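Local coordinates for protein 6-carboxyhexanoate--CoA ligase (Aquifex aeolicus, PDB 5TV8) that is an enzyme of the BioW ligase family, a compact mixed alpha/beta protein modelled with diphosphomethylphosphonic acid adenosyl ester and pimelic acid bound, at residues S18-I23 / L37-E42; K96-L101 / A177-S182; V116-E121 / G214-V219. All blocks are in the same frame, centred on the assembly; numbering follows the deposited sequence.

Interaction 1 (S18-I23 / L37-E42); sequences SGAERI and LNRPKE. With APC (diphosphomethylphosphonic acid adenosyl ester), chain C.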
loop_
_atom_site.group_PDB
_atom_site.type_symbol
_atom_site.label_atom_id
_atom_site.label_comp_id
_atom_site.label_asym_id
_atom_site.label_seq_id
_atom_site.Cartn_x
_atom_site.Cartn_y
_atom_site.Cartn_z
ATOM N N SER A 18 2.977 -8.708 12.032
ATOM C CA SER A 18 2.133 -9.259 10.960
ATOM C C SER A 18 0.753 -8.624 10.959
ATOM O O SER A 18 0.246 -8.220 12.009
ATOM C CB SER A 18 1.987 -10.773 11.089
ATOM O OG SER A 18 1.368 -11.299 9.930
ATOM N N GLY A 19 0.153 -8.557 9.775
ATOM C CA GLY A 19 -1.122 -7.879 9.573
ATOM C C GLY A 19 -1.713 -8.242 8.226
ATOM O O GLY A 19 -0.974 -8.493 7.263
ATOM N N ALA A 20 -3.047 -8.289 8.155
ATOM C CA ALA A 20 -3.753 -8.605 6.909
ATOM C C ALA A 20 -5.241 -8.346 7.029
ATOM O O ALA A 20 -5.797 -8.333 8.137
ATOM C CB ALA A 20 -3.497 -10.051 6.507
ATOM N N GLU A 21 -5.885 -8.138 5.886
ATOM C CA GLU A 21 -7.334 -8.125 5.828
ATOM C C GLU A 21 -7.842 -8.998 4.699
ATOM O O GLU A 21 -7.211 -9.115 3.650
ATOM C CB GLU A 21 -7.870 -6.705 5.675
ATOM C CG GLU A 21 -9.390 -6.619 5.598
ATOM C CD GLU A 21 -9.916 -5.205 5.758
ATOM O OE1 GLU A 21 -9.124 -4.236 5.632
ATOM O OE2 GLU A 21 -11.135 -5.066 6.024
ATOM N N ARG A 22 -8.985 -9.629 4.950
ATOM C CA ARG A 22 -9.709 -10.407 3.954
ATOM C C ARG A 22 -11.191 -10.045 4.058
ATOM O O ARG A 22 -11.732 -9.879 5.165
ATOM C CB ARG A 22 -9.527 -11.898 4.214
ATOM C CG ARG A 22 -8.088 -12.395 4.144
ATOM C CD ARG A 22 -7.567 -12.416 2.718
ATOM N NE ARG A 22 -6.212 -12.952 2.690
ATOM C CZ ARG A 22 -5.083 -12.224 2.753
ATOM N NH1 ARG A 22 -5.112 -10.890 2.834
ATOM N NH2 ARG A 22 -3.914 -12.848 2.720
ATOM N N ILE A 23 -11.839 -9.893 2.906
ATOM C CA ILE A 23 -13.258 -9.555 2.865
ATOM C C ILE A 23 -13.954 -10.656 2.080
ATOM O O ILE A 23 -13.763 -10.762 0.872
ATOM C CB ILE A 23 -13.516 -8.181 2.210
ATOM C CG1 ILE A 23 -12.535 -7.115 2.743
ATOM C CG2 ILE A 23 -14.937 -7.724 2.468
ATOM C CD1 ILE A 23 -12.822 -5.729 2.225
ATOM N N LEU A 37 -4.925 -16.491 10.988
ATOM C CA LEU A 37 -4.442 -17.044 12.242
ATOM C C LEU A 37 -3.075 -17.662 12.006
ATOM O O LEU A 37 -2.178 -17.544 12.841
ATOM C CB LEU A 37 -5.400 -18.106 12.788
ATOM C CG LEU A 37 -4.996 -18.823 14.087
ATOM C CD1 LEU A 37 -5.203 -17.931 15.296
ATOM C CD2 LEU A 37 -5.786 -20.102 14.270
ATOM N N ASN A 38 -2.918 -18.314 10.859
ATOM C CA ASN A 38 -1.691 -19.038 10.566
ATOM C C ASN A 38 -0.569 -18.141 10.063
ATOM O O ASN A 38 0.580 -18.576 9.937
ATOM C CB ASN A 38 -1.966 -20.129 9.536
ATOM C CG ASN A 38 -0.824 -21.130 9.418
ATOM O OD1 ASN A 38 -0.397 -21.732 10.408
ATOM N ND2 ASN A 38 -0.331 -21.320 8.202
ATOM N N ARG A 39 -0.910 -16.892 9.778
ATOM C CA ARG A 39 -0.075 -16.051 8.930
ATOM C C ARG A 39 1.289 -15.690 9.529
ATOM O O ARG A 39 2.300 -15.890 8.860
ATOM C CB ARG A 39 -0.840 -14.812 8.468
ATOM C CG ARG A 39 -0.069 -13.946 7.495
ATOM C CD ARG A 39 -0.766 -12.613 7.316
ATOM N NE ARG A 39 0.094 -11.610 6.692
ATOM C CZ ARG A 39 0.363 -11.571 5.388
ATOM N NH1 ARG A 39 -0.146 -12.493 4.566
ATOM N NH2 ARG A 39 1.149 -10.615 4.910
ATOM N N PRO A 40 1.331 -15.179 10.775
ATOM C CA PRO A 40 2.645 -14.888 11.358
ATOM C C PRO A 40 3.384 -16.166 11.748
ATOM O O PRO A 40 2.754 -17.132 12.189
ATOM C CB PRO A 40 2.314 -14.079 12.617
ATOM C CG PRO A 40 0.832 -13.853 12.589
ATOM C CD PRO A 40 0.254 -14.918 11.733
ATOM N N LYS A 41 4.705 -16.171 11.577
ATOM C CA LYS A 41 5.510 -17.338 11.951
ATOM C C LYS A 41 5.610 -17.470 13.470
ATOM O O LYS A 41 5.662 -18.584 13.998
ATOM C CB LYS A 41 6.907 -17.310 11.307
ATOM C CG LYS A 41 7.765 -16.089 11.629
ATOM C CD LYS A 41 7.949 -15.185 10.416
ATOM C CE LYS A 41 8.971 -15.765 9.441
ATOM N NZ LYS A 41 9.030 -15.010 8.157
ATOM N N GLU A 42 5.606 -16.321 14.152
ATOM C CA GLU A 42 5.824 -16.226 15.593
ATOM C C GLU A 42 5.070 -15.017 16.138
ATOM O O GLU A 42 5.169 -13.930 15.571
ATOM C CB GLU A 42 7.328 -16.076 15.861
ATOM C CG GLU A 42 7.730 -15.919 17.323
ATOM C CD GLU A 42 7.632 -17.212 18.127
ATOM O OE1 GLU A 42 7.671 -17.133 19.376
ATOM O OE2 GLU A 42 7.518 -18.304 17.523
HETATM P PG APC C . 2.059 -5.805 7.595
HETATM O O1G APC C . 1.925 -6.370 6.199
HETATM O O2G APC C . 2.792 -6.726 8.547
HETATM O O3G APC C . 0.774 -5.209 8.138
HETATM P PB APC C . 4.303 -4.588 6.433
HETATM O O1B APC C . 5.430 -3.511 6.842
HETATM O O2B APC C . 4.902 -5.946 6.387
HETATM O O3B APC C . 3.054 -4.536 7.449
HETATM P PA APC C . 4.788 -3.077 3.948
HETATM O O1A APC C . 4.183 -2.949 2.611
HETATM O O2A APC C . 6.293 -3.656 3.903
HETATM C C3A APC C . 3.650 -4.176 4.808
HETATM O "O5'" APC C . 4.848 -1.640 4.657
HETATM C "C5'" APC C . 5.761 -0.683 4.130
HETATM C "C4'" APC C . 5.262 0.720 4.421
HETATM O "O4'" APC C . 3.974 0.932 3.843
HETATM C "C3'" APC C . 5.118 0.966 5.912
HETATM O "O3'" APC C . 6.318 1.553 6.425
HETATM C "C2'" APC C . 3.939 1.898 6.009
HETATM O "O2'" APC C . 4.428 3.235 5.930
HETATM C "C1'" APC C . 3.149 1.681 4.739
HETATM N N9 APC C . 1.902 0.901 4.941
HETATM C C8 APC C . 1.817 -0.408 5.294
HETATM N N7 APC C . 0.525 -0.819 5.364
HETATM C C5 APC C . -0.245 0.247 5.029
HETATM C C6 APC C . -1.703 0.515 4.892
HETATM N N6 APC C . -2.622 -0.457 5.128
HETATM N N1 APC C . -2.083 1.763 4.525
HETATM C C2 APC C . -1.181 2.745 4.293
HETATM N N3 APC C . 0.155 2.577 4.402
HETATM C C4 APC C . 0.670 1.375 4.755
#

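Interaction 2 (K96-L101 / A177-S182); sequences KAVEIL and AELCWS. With PML (pimelic acid), chain E; APC (diphosphomethylphosphonic acid adenosyl ester), chain C.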
loop_
_atom_site.group_PDB
_atom_site.type_symbol
_atom_site.label_atom_id
_atom_site.label_comp_id
_atom_site.label_asym_id
_atom_site.label_seq_id
_atom_site.Cartn_x
_atom_site.Cartn_y
_atom_site.Cartn_z
ATOM N N LYS A 96 10.876 15.508 -2.825
ATOM C CA LYS A 96 10.585 15.651 -1.406
ATOM C C LYS A 96 10.030 14.361 -0.798
ATOM O O LYS A 96 10.341 14.025 0.352
ATOM C CB LYS A 96 9.635 16.827 -1.157
ATOM C CG LYS A 96 9.776 17.459 0.225
ATOM C CD LYS A 96 9.322 18.920 0.231
ATOM C CE LYS A 96 10.318 19.865 -0.447
ATOM N NZ LYS A 96 9.724 21.191 -0.807
ATOM N N ALA A 97 9.224 13.639 -1.573
ATOM C CA ALA A 97 8.672 12.371 -1.113
ATOM C C ALA A 97 9.781 11.353 -0.916
ATOM O O ALA A 97 9.863 10.729 0.142
ATOM C CB ALA A 97 7.623 11.844 -2.078
ATOM N N VAL A 98 10.639 11.205 -1.926
ATOM C CA VAL A 98 11.767 10.287 -1.828
ATOM C C VAL A 98 12.655 10.600 -0.631
ATOM O O VAL A 98 13.022 9.695 0.127
ATOM C CB VAL A 98 12.643 10.270 -3.092
ATOM C CG1 VAL A 98 13.696 9.168 -2.969
ATOM C CG2 VAL A 98 11.797 10.055 -4.336
ATOM N N GLU A 99 12.994 11.877 -0.465
ATOM C CA GLU A 99 13.824 12.294 0.650
ATOM C C GLU A 99 13.183 11.876 1.967
ATOM O O GLU A 99 13.848 11.271 2.809
ATOM C CB GLU A 99 14.082 13.801 0.629
ATOM C CG GLU A 99 15.457 14.166 1.175
ATOM C CD GLU A 99 15.455 15.396 2.076
ATOM O OE1 GLU A 99 14.876 16.438 1.685
ATOM O OE2 GLU A 99 16.050 15.320 3.179
ATOM N N ILE A 100 11.887 12.162 2.122
ATOM C CA ILE A 100 11.154 11.815 3.340
ATOM C C ILE A 100 11.262 10.331 3.626
ATOM O O ILE A 100 11.603 9.945 4.742
ATOM C CB ILE A 100 9.660 12.212 3.270
ATOM C CG1 ILE A 100 9.508 13.726 3.394
ATOM C CG2 ILE A 100 8.842 11.504 4.357
ATOM C CD1 ILE A 100 8.076 14.196 3.348
ATOM N N LEU A 101 10.987 9.508 2.614
ATOM C CA LEU A 101 11.033 8.058 2.789
ATOM C C LEU A 101 12.428 7.563 3.152
ATOM O O LEU A 101 12.581 6.783 4.095
ATOM C CB LEU A 101 10.460 7.296 1.574
ATOM C CG LEU A 101 8.936 7.279 1.321
ATOM C CD1 LEU A 101 8.543 6.144 0.381
ATOM C CD2 LEU A 101 8.113 7.183 2.597
ATOM N N ALA A 177 -1.394 9.763 -7.143
ATOM C CA ALA A 177 -0.226 8.939 -7.385
ATOM C C ALA A 177 0.344 8.482 -6.054
ATOM O O ALA A 177 0.143 9.143 -5.031
ATOM C CB ALA A 177 0.819 9.715 -8.175
ATOM N N GLU A 178 1.056 7.356 -6.081
ATOM C CA GLU A 178 1.682 6.796 -4.889
ATOM C C GLU A 178 3.163 6.532 -5.121
ATOM O O GLU A 178 3.546 6.085 -6.198
ATOM C CB GLU A 178 0.985 5.496 -4.505
ATOM C CG GLU A 178 1.500 4.809 -3.242
ATOM C CD GLU A 178 0.677 3.566 -2.900
ATOM O OE1 GLU A 178 -0.448 3.480 -3.432
ATOM O OE2 GLU A 178 1.137 2.686 -2.127
ATOM N N LEU A 179 3.982 6.808 -4.109
ATOM C CA LEU A 179 5.346 6.284 -4.054
ATOM C C LEU A 179 5.432 5.356 -2.866
ATOM O O LEU A 179 4.998 5.706 -1.763
ATOM C CB LEU A 179 6.382 7.398 -3.907
ATOM C CG LEU A 179 7.820 6.996 -3.538
ATOM C CD1 LEU A 179 8.497 6.231 -4.668
ATOM C CD2 LEU A 179 8.649 8.221 -3.158
ATOM N N CYS A 180 6.013 4.178 -3.084
ATOM C CA CYS A 180 6.089 3.174 -2.046
ATOM C C CYS A 180 7.299 2.286 -2.208
ATOM O O CYS A 180 7.670 1.907 -3.318
ATOM C CB CYS A 180 4.832 2.284 -2.088
ATOM S SG CYS A 180 5.003 0.788 -1.086
ATOM N N TRP A 181 7.910 1.934 -1.091
ATOM C CA TRP A 181 8.772 0.760 -1.061
ATOM C C TRP A 181 8.680 0.092 0.298
ATOM O O TRP A 181 8.389 0.752 1.298
ATOM C CB TRP A 181 10.213 1.070 -1.493
ATOM C CG TRP A 181 11.057 1.989 -0.608
ATOM C CD1 TRP A 181 11.610 1.684 0.605
ATOM C CD2 TRP A 181 11.500 3.320 -0.925
ATOM N NE1 TRP A 181 12.337 2.753 1.083
ATOM C CE2 TRP A 181 12.299 3.766 0.158
ATOM C CE3 TRP A 181 11.304 4.177 -2.019
ATOM C CZ2 TRP A 181 12.894 5.044 0.184
ATOM C CZ3 TRP A 181 11.891 5.457 -1.988
ATOM C CH2 TRP A 181 12.678 5.870 -0.893
ATOM N N SER A 182 8.872 -1.224 0.316
ATOM C CA SER A 182 8.731 -2.034 1.536
ATOM C C SER A 182 9.685 -1.597 2.653
ATOM O O SER A 182 10.682 -0.922 2.411
ATOM C CB SER A 182 8.962 -3.508 1.212
ATOM O OG SER A 182 8.664 -4.325 2.327
HETATM C C1 PML E . 5.688 -3.509 0.070
HETATM O O11 PML E . 6.033 -4.709 0.228
HETATM O O12 PML E . 5.394 -2.764 1.008
HETATM C C2 PML E . 5.597 -2.860 -1.278
HETATM C C3 PML E . 6.584 -3.475 -2.240
HETATM C C4 PML E . 5.910 -3.455 -3.590
HETATM C C5 PML E . 5.872 -4.861 -4.135
HETATM C C6 PML E . 6.826 -4.898 -5.320
HETATM C C7 PML E . 6.176 -5.713 -6.407
HETATM O O71 PML E . 5.243 -5.177 -7.019
HETATM O O72 PML E . 6.583 -6.868 -6.648
HETATM P PG APC C . 2.059 -5.805 7.595
HETATM O O1G APC C . 1.925 -6.370 6.199
HETATM O O2G APC C . 2.792 -6.726 8.547
HETATM O O3G APC C . 0.774 -5.209 8.138
HETATM P PB APC C . 4.303 -4.588 6.433
HETATM O O1B APC C . 5.430 -3.511 6.842
HETATM O O2B APC C . 4.902 -5.946 6.387
HETATM O O3B APC C . 3.054 -4.536 7.449
HETATM P PA APC C . 4.788 -3.077 3.948
HETATM O O1A APC C . 4.183 -2.949 2.611
HETATM O O2A APC C . 6.293 -3.656 3.903
HETATM C C3A APC C . 3.650 -4.176 4.808
HETATM O "O5'" APC C . 4.848 -1.640 4.657
HETATM C "C5'" APC C . 5.761 -0.683 4.130
HETATM C "C4'" APC C . 5.262 0.720 4.421
HETATM O "O4'" APC C . 3.974 0.932 3.843
HETATM C "C3'" APC C . 5.118 0.966 5.912
HETATM O "O3'" APC C . 6.318 1.553 6.425
HETATM C "C2'" APC C . 3.939 1.898 6.009
HETATM O "O2'" APC C . 4.428 3.235 5.930
HETATM C "C1'" APC C . 3.149 1.681 4.739
HETATM N N9 APC C . 1.902 0.901 4.941
HETATM C C8 APC C . 1.817 -0.408 5.294
HETATM N N7 APC C . 0.525 -0.819 5.364
HETATM C C5 APC C . -0.245 0.247 5.029
HETATM C C6 APC C . -1.703 0.515 4.892
HETATM N N6 APC C . -2.622 -0.457 5.128
HETATM N N1 APC C . -2.083 1.763 4.525
HETATM C C2 APC C . -1.181 2.745 4.293
HETATM N N3 APC C . 0.155 2.577 4.402
HETATM C C4 APC C . 0.670 1.375 4.755
#

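Interaction 3 (V116-E121 / G214-V219); sequences VLMDIE and GRVYFV. With APC (diphosphomethylphosphonic acid adenosyl ester), chain C.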
loop_
_atom_site.group_PDB
_atom_site.type_symbol
_atom_site.label_atom_id
_atom_site.label_comp_id
_atom_site.label_asym_id
_atom_site.label_seq_id
_atom_site.Cartn_x
_atom_site.Cartn_y
_atom_site.Cartn_z
ATOM N N VAL A 116 2.156 8.922 4.387
ATOM C CA VAL A 116 2.197 10.372 4.285
ATOM C C VAL A 116 1.134 10.785 3.276
ATOM O O VAL A 116 1.004 10.159 2.217
ATOM C CB VAL A 116 3.567 10.859 3.738
ATOM C CG1 VAL A 116 3.566 12.363 3.475
ATOM C CG2 VAL A 116 4.721 10.460 4.659
ATOM N N LEU A 117 0.371 11.829 3.592
ATOM C CA LEU A 117 -0.508 12.454 2.612
ATOM C C LEU A 117 0.125 13.748 2.176
ATOM O O LEU A 117 0.058 14.739 2.885
ATOM C CB LEU A 117 -1.886 12.720 3.205
ATOM C CG LEU A 117 -2.584 11.494 3.799
ATOM C CD1 LEU A 117 -3.961 11.857 4.325
ATOM C CD2 LEU A 117 -2.677 10.379 2.778
ATOM N N MET A 118 0.744 13.742 1.007
ATOM C CA MET A 118 1.438 14.918 0.528
ATOM C C MET A 118 0.587 15.731 -0.423
ATOM O O MET A 118 0.000 15.196 -1.365
ATOM C CB MET A 118 2.747 14.525 -0.155
ATOM C CG MET A 118 3.597 15.703 -0.601
ATOM S SD MET A 118 5.229 15.179 -1.134
ATOM C CE MET A 118 6.069 15.023 0.442
ATOM N N ASP A 119 0.546 17.032 -0.167
ATOM C CA ASP A 119 -0.113 17.997 -1.032
ATOM C C ASP A 119 0.630 18.064 -2.378
ATOM O O ASP A 119 1.805 18.417 -2.398
ATOM C CB ASP A 119 -0.095 19.347 -0.295
ATOM C CG ASP A 119 -0.756 20.462 -1.066
ATOM O OD1 ASP A 119 -0.463 20.629 -2.262
ATOM O OD2 ASP A 119 -1.542 21.210 -0.461
ATOM N N ILE A 120 -0.043 17.715 -3.487
ATOM C CA ILE A 120 0.606 17.670 -4.825
ATOM C C ILE A 120 1.244 18.992 -5.226
ATOM O O ILE A 120 2.250 19.011 -5.933
ATOM C CB ILE A 120 -0.342 17.274 -6.005
ATOM C CG1 ILE A 120 -1.815 17.523 -5.680
ATOM C CG2 ILE A 120 -0.109 15.849 -6.491
ATOM C CD1 ILE A 120 -2.379 18.806 -6.265
ATOM N N GLU A 121 0.640 20.092 -4.790
ATOM C CA GLU A 121 1.080 21.426 -5.172
ATOM C C GLU A 121 2.250 21.882 -4.302
ATOM O O GLU A 121 3.234 22.422 -4.810
ATOM C CB GLU A 121 -0.077 22.432 -5.058
ATOM C CG GLU A 121 -1.195 22.304 -6.094
ATOM C CD GLU A 121 -2.507 22.967 -5.652
ATOM O OE1 GLU A 121 -2.476 24.046 -5.021
ATOM O OE2 GLU A 121 -3.587 22.411 -5.936
ATOM N N GLY A 214 8.183 2.926 3.237
ATOM C CA GLY A 214 7.021 3.752 3.429
ATOM C C GLY A 214 6.166 3.960 2.208
ATOM O O GLY A 214 6.401 3.364 1.152
ATOM N N ARG A 215 5.159 4.810 2.380
ATOM C CA ARG A 215 4.226 5.174 1.333
ATOM C C ARG A 215 3.959 6.658 1.415
ATOM O O ARG A 215 3.827 7.224 2.518
ATOM C CB ARG A 215 2.898 4.411 1.484
ATOM C CG ARG A 215 2.940 3.029 0.883
ATOM C CD ARG A 215 1.643 2.276 1.084
ATOM N NE ARG A 215 1.919 0.867 1.350
ATOM C CZ ARG A 215 2.039 -0.069 0.418
ATOM N NH1 ARG A 215 1.906 0.232 -0.860
ATOM N NH2 ARG A 215 2.304 -1.309 0.767
ATOM N N VAL A 216 3.878 7.275 0.243
ATOM C CA VAL A 216 3.439 8.648 0.116
ATOM C C VAL A 216 2.310 8.675 -0.914
ATOM O O VAL A 216 2.446 8.124 -2.017
ATOM C CB VAL A 216 4.602 9.604 -0.283
ATOM C CG1 VAL A 216 4.104 11.034 -0.468
ATOM C CG2 VAL A 216 5.712 9.549 0.771
ATOM N N TYR A 217 1.199 9.300 -0.515
ATOM C CA TYR A 217 0.034 9.487 -1.348
ATOM C C TYR A 217 0.015 10.935 -1.760
ATOM O O TYR A 217 -0.028 11.828 -0.914
ATOM C CB TYR A 217 -1.261 9.162 -0.583
ATOM C CG TYR A 217 -1.406 7.732 -0.112
ATOM C CD1 TYR A 217 -0.561 6.737 -0.580
ATOM C CD2 TYR A 217 -2.420 7.368 0.780
ATOM C CE1 TYR A 217 -0.697 5.415 -0.173
ATOM C CE2 TYR A 217 -2.565 6.045 1.204
ATOM C CZ TYR A 217 -1.693 5.073 0.717
ATOM O OH TYR A 217 -1.800 3.758 1.101
ATOM N N PHE A 218 0.038 11.163 -3.064
ATOM C CA PHE A 218 0.011 12.502 -3.610
ATOM C C PHE A 218 -1.428 12.906 -3.838
ATOM O O PHE A 218 -2.074 12.460 -4.781
ATOM C CB PHE A 218 0.818 12.562 -4.907
ATOM C CG PHE A 218 2.288 12.342 -4.708
ATOM C CD1 PHE A 218 3.110 13.386 -4.300
ATOM C CD2 PHE A 218 2.851 11.089 -4.921
ATOM C CE1 PHE A 218 4.469 13.188 -4.102
ATOM C CE2 PHE A 218 4.215 10.886 -4.730
ATOM C CZ PHE A 218 5.026 11.934 -4.324
ATOM N N VAL A 219 -1.922 13.754 -2.948
ATOM C CA VAL A 219 -3.316 14.146 -2.932
ATOM C C VAL A 219 -3.489 15.653 -3.080
ATOM O O VAL A 219 -2.632 16.445 -2.653
ATOM C CB VAL A 219 -4.007 13.664 -1.630
ATOM C CG1 VAL A 219 -3.992 12.138 -1.538
ATOM C CG2 VAL A 219 -3.363 14.281 -0.399
HETATM P PG APC C . 2.059 -5.805 7.595
HETATM O O1G APC C . 1.925 -6.370 6.199
HETATM O O2G APC C . 2.792 -6.726 8.547
HETATM O O3G APC C . 0.774 -5.209 8.138
HETATM P PB APC C . 4.303 -4.588 6.433
HETATM O O1B APC C . 5.430 -3.511 6.842
HETATM O O2B APC C . 4.902 -5.946 6.387
HETATM O O3B APC C . 3.054 -4.536 7.449
HETATM P PA APC C . 4.788 -3.077 3.948
HETATM O O1A APC C . 4.183 -2.949 2.611
HETATM O O2A APC C . 6.293 -3.656 3.903
HETATM C C3A APC C . 3.650 -4.176 4.808
HETATM O "O5'" APC C . 4.848 -1.640 4.657
HETATM C "C5'" APC C . 5.761 -0.683 4.130
HETATM C "C4'" APC C . 5.262 0.720 4.421
HETATM O "O4'" APC C . 3.974 0.932 3.843
HETATM C "C3'" APC C . 5.118 0.966 5.912
HETATM O "O3'" APC C . 6.318 1.553 6.425
HETATM C "C2'" APC C . 3.939 1.898 6.009
HETATM O "O2'" APC C . 4.428 3.235 5.930
HETATM C "C1'" APC C . 3.149 1.681 4.739
HETATM N N9 APC C . 1.902 0.901 4.941
HETATM C C8 APC C . 1.817 -0.408 5.294
HETATM N N7 APC C . 0.525 -0.819 5.364
HETATM C C5 APC C . -0.245 0.247 5.029
HETATM C C6 APC C . -1.703 0.515 4.892
HETATM N N6 APC C . -2.622 -0.457 5.128
HETATM N N1 APC C . -2.083 1.763 4.525
HETATM C C2 APC C . -1.181 2.745 4.293
HETATM N N3 APC C . 0.155 2.577 4.402
HETATM C C4 APC C . 0.670 1.375 4.755
#

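Interaction 1 (S18-I23 / L37-E42)
The guanidinium group of Arg39 lies beside the strand residues Ser18 to Ala20, with Ala20 CB over one of its faces and Ser18 OG at its edge, near its plane. Gly19 O and Arg22 NH2 approach it obliquely. The separations bear this out: Ala20 CB is 3.9 Å from Arg39 NE, and Gly19 O is 3.3 Å from the same NE. Arg39 gets there because its chain runs extended from CG to NE, with CG anti to the backbone N (chi1 -175°), which carries the head group across the gap to the strand. Its aliphatic part shares in the contact, CD resting 3.8 Å from Ala20 CB. Beside it, the Pro40 ring packs on Ser18, with Pro40 CG 3.6 Å from Ser18 CB.

Two like charges come near each other where Arg39 NH1 lies 4.2 Å from Arg22 NH2. Arg22 is tied down independently: its NE forms a salt bridge with Glu35, and its NH1 donates to Glu21 O at 2.9 Å, the oxygen lying close to the guanidinium plane. The carboxylate of Glu35 would be expected to offset part of the local positive charge.

The strand also reaches APC: Gly19 N is 3.4 Å from APC O2G, an oxygen of the terminal phosphate.

Strand 15-25 is an outer strand of a three-stranded antiparallel sheet and bonds through its backbone to central strand 3-12. Helix 29-38 packs against it through Ala20 and Arg22, and Pro40 touches Met46 on strand 45-52, so the contact lies within a split beta-alpha-beta unit.

Interaction 2 (K96-L101 / A177-S182)
Ala97, Val98 and Leu101 of helix 91-103 pack on Leu179 and Trp181 of strand 177-181, a buried, wholly apolar helix-on-sheet contact with no hydrogen bond between the segments. The two axes approach to 9.6 Å and run in roughly the same direction, 28° apart.

Trp181 supplies the broad surface. With chi1 at 66° its ring is flanked by both backbone arms and swings back toward the helix. Leu101 CD1 lies over one face, 4.1 Å from the centroid of the six-membered ring and only 8° off its normal, a CH-pi contact. Leu101 CB meets the far rim of the indole, 3.6 Å from Trp181 CZ2, and Val98 CG1 comes to the neighbouring CH2. The indole NE1 is satisfied elsewhere, by Leu212 O.

Leu179 uses one branch for most of its contact: its CD2 is 3.8 Å from Val98 CG2 and 3.9 Å from Ala97 CB. Leu101 and Leu179 pass each other head to tail, Leu101 CD1 coming 4.1 Å from Leu179 CG.

Cys180 points away from the helix, and its SG is 3.7 Å from C2 of pimelic acid. Just beyond, Ser182 OG donates to APC O2A at 2.9 Å. Leu179 thus faces the helix and Cys180 the pimelic acid, on opposite sides of the sheet. Strands 190-194 and 214-219 flank strand 177-181 in the mixed sheet, and helix 73-85 packs beside helix 91-103, touching Val98 and Trp181.

Interaction 3 (V116-E121 / G214-V219)
Met118 N donates to Tyr217 O at 2.8 Å, with an N-H...O angle of 151°, the shortest of five backbone bonds joining these parallel strands. The rest of the ladder is Val116 N to Arg215 O, Tyr217 N to Val116 O, Val219 N to Met118 O and Ile120 N to Val219 O. Residues of 116-120 and of 214-219 alternate as donors, as a parallel pair requires.

On one face of the sheet, Met118 SD sits 3.7 Å from Phe218 CE1 in an oblique Met-aromatic contact, the sulfur 62° off the ring normal. Val216 CG1 lies over a face of the same ring and 3.8 Å from Met118 CB. On the other face, Leu117 CD2 reaches Tyr217 CD2 at 3.6 Å. At the end of the ladder Asp119 OD1 accepts from Glu121 N, an Asx turn.

Arg215 reaches APC: weak bonds run from NE to APC O4' (3.2 Å) and from NH2 to APC O1A (3.1 Å), while its NH1 forms a salt bridge with Glu178.

Strand 116-119 is outermost in the mixed sheet; helix 91-103 packs on the Met118 and Phe218 face, and helix 224-233 on the Leu117 and Tyr217 face.

How the interactions relate
Interactions 2 and 3 form one continuous block, their centres 8 Å apart, because strands 177-181 and 214-219 are neighbours in the mixed sheet: Leu179 O and Val216 N, 2.8 Å apart, make a probable hydrogen bond. Helix 91-103 spans both, with Ala97 CB 3.4 Å from Phe218 CZ. Interaction 1 belongs to the separate antiparallel sheet on the opposite side of the chain's centre, its own centre about 25 Å from that of interaction 2 and 27 Å from that of interaction 3. APC bridges this gap: its terminal phosphate lies by 18-23, its alpha phosphonate by Ser182, and its ribose by Arg215.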